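Local coordinates for protein phosphohistidine phosphatase SixA (Escherichia coli, PDB 1UJC) that dephosphorylates phosphohistidine on the HPt domain of the ArcB sensor, acting within a multistep His-Asp phosphorelay, at residues R47-P52 and A90-L95; M127-A132 and Q149-N154. All blocks are in the same frame, centred on the assembly; numbering follows the deposited sequence.

Contact 1 of 2, residues R47-P52 and A90-L95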
loop_
_atom_site.group_PDB
_atom_site.type_symbol
_atom_site.label_atom_id
_atom_site.label_comp_id
_atom_site.label_asym_id
_atom_site.label_seq_id
_atom_site.Cartn_x
_atom_site.Cartn_y
_atom_site.Cartn_z
ATOM N N ARG A 47 2.502 11.281 2.099
ATOM C CA ARG A 47 1.387 10.860 2.936
ATOM C C ARG A 47 1.282 9.340 3.012
ATOM O O ARG A 47 1.672 8.632 2.080
ATOM C CB ARG A 47 0.080 11.440 2.386
ATOM C CG ARG A 47 -0.008 12.960 2.473
ATOM C CD ARG A 47 -0.284 13.405 3.905
ATOM N NE ARG A 47 -1.692 13.255 4.260
ATOM C CZ ARG A 47 -2.664 14.053 3.821
ATOM N NH1 ARG A 47 -2.381 15.063 3.006
ATOM N NH2 ARG A 47 -3.920 13.847 4.205
ATOM N N VAL A 48 0.742 8.849 4.123
ATOM C CA VAL A 48 0.584 7.418 4.323
ATOM C C VAL A 48 -0.823 7.054 4.791
ATOM O O VAL A 48 -1.342 7.629 5.748
ATOM C CB VAL A 48 1.603 6.901 5.352
ATOM C CG1 VAL A 48 1.392 5.420 5.601
ATOM C CG2 VAL A 48 3.009 7.170 4.851
ATOM N N LEU A 49 -1.428 6.091 4.099
ATOM C CA LEU A 49 -2.767 5.611 4.419
ATOM C C LEU A 49 -2.607 4.129 4.734
ATOM O O LEU A 49 -2.020 3.386 3.947
ATOM C CB LEU A 49 -3.699 5.799 3.219
ATOM C CG LEU A 49 -3.711 7.198 2.594
ATOM C CD1 LEU A 49 -4.642 7.218 1.386
ATOM C CD2 LEU A 49 -4.160 8.218 3.629
ATOM N N VAL A 50 -3.119 3.695 5.879
ATOM C CA VAL A 50 -2.973 2.299 6.272
ATOM C C VAL A 50 -4.242 1.668 6.839
ATOM O O VAL A 50 -5.080 2.347 7.426
ATOM C CB VAL A 50 -1.840 2.158 7.323
ATOM C CG1 VAL A 50 -2.201 2.938 8.583
ATOM C CG2 VAL A 50 -1.588 0.688 7.642
ATOM N N SER A 51 -4.370 0.359 6.644
ATOM C CA SER A 51 -5.500 -0.398 7.157
ATOM C C SER A 51 -5.384 -0.463 8.677
ATOM O O SER A 51 -4.284 -0.443 9.220
ATOM C CB SER A 51 -5.481 -1.817 6.592
ATOM O OG SER A 51 -6.288 -2.678 7.373
ATOM N N PRO A 52 -6.525 -0.537 9.379
ATOM C CA PRO A 52 -6.576 -0.608 10.845
ATOM C C PRO A 52 -6.080 -1.949 11.391
ATOM O O PRO A 52 -5.815 -2.078 12.583
ATOM C CB PRO A 52 -8.060 -0.401 11.153
ATOM C CG PRO A 52 -8.560 0.370 9.972
ATOM C CD PRO A 52 -7.872 -0.327 8.827
ATOM N N ALA A 90 -11.942 7.876 -3.974
ATOM C CA ALA A 90 -12.336 9.264 -3.746
ATOM C C ALA A 90 -11.400 9.969 -2.762
ATOM O O ALA A 90 -11.113 11.158 -2.908
ATOM C CB ALA A 90 -13.771 9.318 -3.231
ATOM N N TYR A 91 -10.932 9.237 -1.757
ATOM C CA TYR A 91 -10.027 9.802 -0.762
ATOM C C TYR A 91 -8.738 10.197 -1.496
ATOM O O TYR A 91 -8.200 11.287 -1.294
ATOM C CB TYR A 91 -9.732 8.754 0.323
ATOM C CG TYR A 91 -9.074 9.281 1.589
ATOM C CD1 TYR A 91 -9.818 9.474 2.755
ATOM C CD2 TYR A 91 -7.702 9.538 1.637
ATOM C CE1 TYR A 91 -9.212 9.902 3.937
ATOM C CE2 TYR A 91 -7.087 9.968 2.815
ATOM C CZ TYR A 91 -7.848 10.146 3.960
ATOM O OH TYR A 91 -7.249 10.563 5.131
ATOM N N LEU A 92 -8.259 9.309 -2.363
ATOM C CA LEU A 92 -7.044 9.570 -3.125
ATOM C C LEU A 92 -7.209 10.748 -4.085
ATOM O O LEU A 92 -6.292 11.554 -4.241
ATOM C CB LEU A 92 -6.615 8.312 -3.890
ATOM C CG LEU A 92 -5.831 7.288 -3.061
ATOM C CD1 LEU A 92 -5.749 5.950 -3.791
ATOM C CD2 LEU A 92 -4.441 7.834 -2.781
ATOM N N GLN A 93 -8.378 10.853 -4.715
ATOM C CA GLN A 93 -8.635 11.953 -5.639
ATOM C C GLN A 93 -8.624 13.263 -4.852
ATOM O O GLN A 93 -8.132 14.283 -5.336
ATOM C CB GLN A 93 -9.982 11.759 -6.358
ATOM C CG GLN A 93 -10.424 12.958 -7.205
ATOM C CD GLN A 93 -11.550 12.638 -8.181
ATOM O OE1 GLN A 93 -12.448 11.844 -7.882
ATOM N NE2 GLN A 93 -11.515 13.272 -9.351
ATOM N N ALA A 94 -9.156 13.223 -3.631
ATOM C CA ALA A 94 -9.179 14.399 -2.771
ATOM C C ALA A 94 -7.746 14.874 -2.550
ATOM O O ALA A 94 -7.412 16.021 -2.843
ATOM C CB ALA A 94 -9.824 14.068 -1.437
ATOM N N LEU A 95 -6.897 13.989 -2.039
ATOM C CA LEU A 95 -5.508 14.346 -1.790
ATOM C C LEU A 95 -4.830 14.855 -3.061
ATOM O O LEU A 95 -4.014 15.775 -3.007
ATOM C CB LEU A 95 -4.739 13.146 -1.230
ATOM C CG LEU A 95 -5.218 12.576 0.112
ATOM C CD1 LEU A 95 -4.256 11.481 0.575
ATOM C CD2 LEU A 95 -5.292 13.681 1.144
#
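The guanidinium of Arg47 has Leu95 under one of its flat faces: Leu95 CD1 lies beneath that face, while CD2 of the same leucine comes closest, 3.4 Å from Arg47 NH2. The ring of Tyr91 is met differently, at an oblique angle, by the branched end of Leu49. Leu49 CD2 stands 3.5 Å from Tyr91 CE2 and Leu49 CD1 3.8 Å from Tyr91 CD2, so that both methyls press on the same CD2-CE2 flank of the ring. The Tyr91 side chain leaves the helix with CG opposite the main-chain nitrogen (chi1 -166°), which turns this flank to the strand. The arginine chain, by contrast, is folded rather than stretched, bent at both chi2 and chi3, which brings its flat end back over the leucine. Behind these two pairs the contact is purely aliphatic, Leu49 CD1 lying 4.2 Å from Leu92 CD2 and 4.4 Å from Leu95 CD1.

No hydrogen bond joins the two segments directly; the polar ends are tied through third parties. Glu74 receives Arg47 NE in a salt bridge and also bonds the Tyr91 hydroxyl, while Glu98 pairs with Arg47 NH1. The rotation of the guanidinium is thereby fixed while its face rests on hydrocarbon, an example of how a charge can border a buried leucine cluster.

Strand 47-50 and helix 85-98 run nearly antiparallel here, at 170°, with their segment axes 11.7 Å apart. The helix belongs to a beta-alpha-beta crossover from strand 74-75 to strand 102-107, and strand 47-50 lies between those two in the sheet. Val103 of strand 102-107 touches Leu49 and Leu95, whereas Val48 and Val50 turn to helix 54-66.

Contact 2 of 2, residues M127-A132 and Q149-N154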
loop_
_atom_site.group_PDB
_atom_site.type_symbol
_atom_site.label_atom_id
_atom_site.label_comp_id
_atom_site.label_asym_id
_atom_site.label_seq_id
_atom_site.Cartn_x
_atom_site.Cartn_y
_atom_site.Cartn_z
ATOM N N MET A 127 -2.245 -9.283 -9.631
ATOM C CA MET A 127 -1.908 -10.212 -8.551
ATOM C C MET A 127 -0.841 -9.604 -7.622
ATOM O O MET A 127 0.218 -9.168 -8.079
ATOM C CB MET A 127 -1.385 -11.522 -9.150
ATOM C CG MET A 127 -0.828 -12.513 -8.133
ATOM S SD MET A 127 -2.100 -13.423 -7.242
ATOM C CE MET A 127 -2.478 -14.771 -8.438
ATOM N N PHE A 128 -1.126 -9.600 -6.321
ATOM C CA PHE A 128 -0.237 -9.040 -5.303
ATOM C C PHE A 128 0.360 -10.078 -4.344
ATOM O O PHE A 128 -0.373 -10.728 -3.606
ATOM C CB PHE A 128 -1.009 -8.030 -4.442
ATOM C CG PHE A 128 -1.018 -6.626 -4.980
ATOM C CD1 PHE A 128 0.005 -5.737 -4.654
ATOM C CD2 PHE A 128 -2.071 -6.175 -5.766
ATOM C CE1 PHE A 128 -0.029 -4.419 -5.102
ATOM C CE2 PHE A 128 -2.113 -4.858 -6.219
ATOM C CZ PHE A 128 -1.093 -3.981 -5.886
ATOM N N THR A 129 1.679 -10.235 -4.345
ATOM C CA THR A 129 2.305 -11.159 -3.398
ATOM C C THR A 129 2.527 -10.286 -2.159
ATOM O O THR A 129 2.477 -9.059 -2.263
ATOM C CB THR A 129 3.657 -11.676 -3.909
ATOM O OG1 THR A 129 4.609 -10.607 -3.919
ATOM C CG2 THR A 129 3.511 -12.229 -5.327
ATOM N N THR A 130 2.762 -10.885 -0.994
ATOM C CA THR A 130 2.959 -10.070 0.205
ATOM C C THR A 130 4.115 -9.077 0.050
ATOM O O THR A 130 5.157 -9.403 -0.516
ATOM C CB THR A 130 3.189 -10.946 1.468
ATOM O OG1 THR A 130 4.240 -11.888 1.221
ATOM C CG2 THR A 130 1.916 -11.693 1.842
ATOM N N SER A 131 3.908 -7.861 0.552
ATOM C CA SER A 131 4.900 -6.786 0.484
ATOM C C SER A 131 5.092 -6.205 -0.917
ATOM O O SER A 131 5.857 -5.261 -1.092
ATOM C CB SER A 131 6.256 -7.260 1.020
ATOM O OG SER A 131 6.212 -7.506 2.415
ATOM N N ALA A 132 4.402 -6.764 -1.909
ATOM C CA ALA A 132 4.511 -6.276 -3.284
ATOM C C ALA A 132 3.945 -4.862 -3.386
ATOM O O ALA A 132 3.023 -4.504 -2.659
ATOM C CB ALA A 132 3.762 -7.208 -4.234
ATOM N N GLN A 149 4.862 -2.883 -11.176
ATOM C CA GLN A 149 4.605 -3.649 -9.968
ATOM C C GLN A 149 5.908 -4.346 -9.604
ATOM O O GLN A 149 6.562 -4.935 -10.461
ATOM C CB GLN A 149 3.522 -4.684 -10.244
ATOM C CG GLN A 149 2.915 -5.310 -9.024
ATOM C CD GLN A 149 2.305 -6.651 -9.354
ATOM O OE1 GLN A 149 1.672 -6.824 -10.407
ATOM N NE2 GLN A 149 2.493 -7.611 -8.469
ATOM N N MET A 150 6.286 -4.279 -8.334
ATOM C CA MET A 150 7.522 -4.897 -7.881
ATOM C C MET A 150 7.230 -5.793 -6.689
ATOM O O MET A 150 6.431 -5.440 -5.831
ATOM C CB MET A 150 8.520 -3.803 -7.482
ATOM C CG MET A 150 9.859 -4.303 -6.966
ATOM S SD MET A 150 10.802 -5.209 -8.204
ATOM C CE MET A 150 11.150 -3.903 -9.384
ATOM N N SER A 151 7.869 -6.957 -6.634
ATOM C CA SER A 151 7.646 -7.863 -5.509
ATOM C C SER A 151 8.969 -8.339 -4.915
ATOM O O SER A 151 10.004 -8.317 -5.586
ATOM C CB SER A 151 6.785 -9.056 -5.949
ATOM O OG SER A 151 7.378 -9.763 -7.019
ATOM N N PRO A 152 8.955 -8.767 -3.641
ATOM C CA PRO A 152 10.171 -9.240 -2.977
ATOM C C PRO A 152 10.951 -10.274 -3.787
ATOM O O PRO A 152 12.177 -10.334 -3.704
ATOM C CB PRO A 152 9.646 -9.816 -1.664
ATOM C CG PRO A 152 8.477 -8.954 -1.376
ATOM C CD PRO A 152 7.802 -8.859 -2.727
ATOM N N CYS A 153 10.248 -11.089 -4.566
ATOM C CA CYS A 153 10.929 -12.105 -5.357
ATOM C C CYS A 153 11.642 -11.516 -6.569
ATOM O O CYS A 153 12.705 -12.000 -6.952
ATOM C CB CYS A 153 9.947 -13.194 -5.809
ATOM S SG CYS A 153 8.921 -12.789 -7.242
ATOM N N ASN A 154 11.070 -10.479 -7.175
ATOM C CA ASN A 154 11.699 -9.862 -8.346
ATOM C C ASN A 154 12.903 -9.035 -7.914
ATOM O O ASN A 154 13.524 -8.350 -8.722
ATOM C CB ASN A 154 10.724 -8.957 -9.098
ATOM C CG ASN A 154 11.313 -8.421 -10.402
ATOM O OD1 ASN A 154 10.916 -7.366 -10.886
ATOM N ND2 ASN A 154 12.261 -9.159 -10.975
HETATM O O HOH W 1 7.015 -12.032 -3.863
#
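Pro152 packs against the turn formed by residues 129-132, and here the contact is tight. Pro152 CG lies 3.5 Å from Thr130 O and 3.7 Å from Ser131 CB, so one corner of the proline ring meets both the backbone and a side chain of the turn. Next to it the main chains themselves come close: Ala132 CA approaches Met150 O at 3.3 Å in a bent CA-H...O contact, 124° at the hydrogen. The turn is of type II, closed by Ala132 N to Thr129 O at 3.0 Å, with Ser131 at the positive-phi corner; the Ser131 hydroxyl is engaged elsewhere, by Ser31.

Toward solvent the hold is slighter. The Gln149 chain, extended beyond CG, carries its amide across to the loop, yet NE2 gives the main-chain carbonyl of Met127 only a weak hydrogen bond, 2.8 Å long to Met127 O but bent to 125° at the hydrogen. At the other margin the tight packing gives way at Thr129, whose OG1 has Ser151 CB beside it, 3.4 Å away. A water sits 2.8 Å from the same Thr129 OG1 and accepts a long, weak bond from Cys153 N, so that water links Thr129 to the main chain of Cys153.

The tight part backs onto the tungstate pocket, which probably marks the phosphate site, tungstate being a phosphate analogue. Arg7, one of the residues lining that pocket, is bonded through its backbone to Ser131 and Ala132, and Thr130, pointing away from residues 149-154, has its side chain about 5 Å from the bound tungstate. This is a worked case of a loop beside the anion pocket of a histidine phosphatase alpha/beta fold, backed by the chain that leaves the outermost strand.

Read from the N terminus, the chain first lays down strand 2-7 and helix 25-40, then enters contact 1 at strand 47-50. That contact closes a loop of 37 residues, holding helix 54-66 and strand 74-75, when helix 85-98 returns to the sheet. Contact 2 opens only later, after strand 102-107 and helix 111-119, and closes a shorter loop of 16 residues, largely the two antiparallel strands 133-138 and 144-150. The two are therefore in series, neither nested nor crossed. Their centres lie 21 Å apart on opposite sides of the chain's centre, yet one mixed sheet serves both: contact 1 fastens a helix to its parallel part, contact 2 a loop to its antiparallel edge.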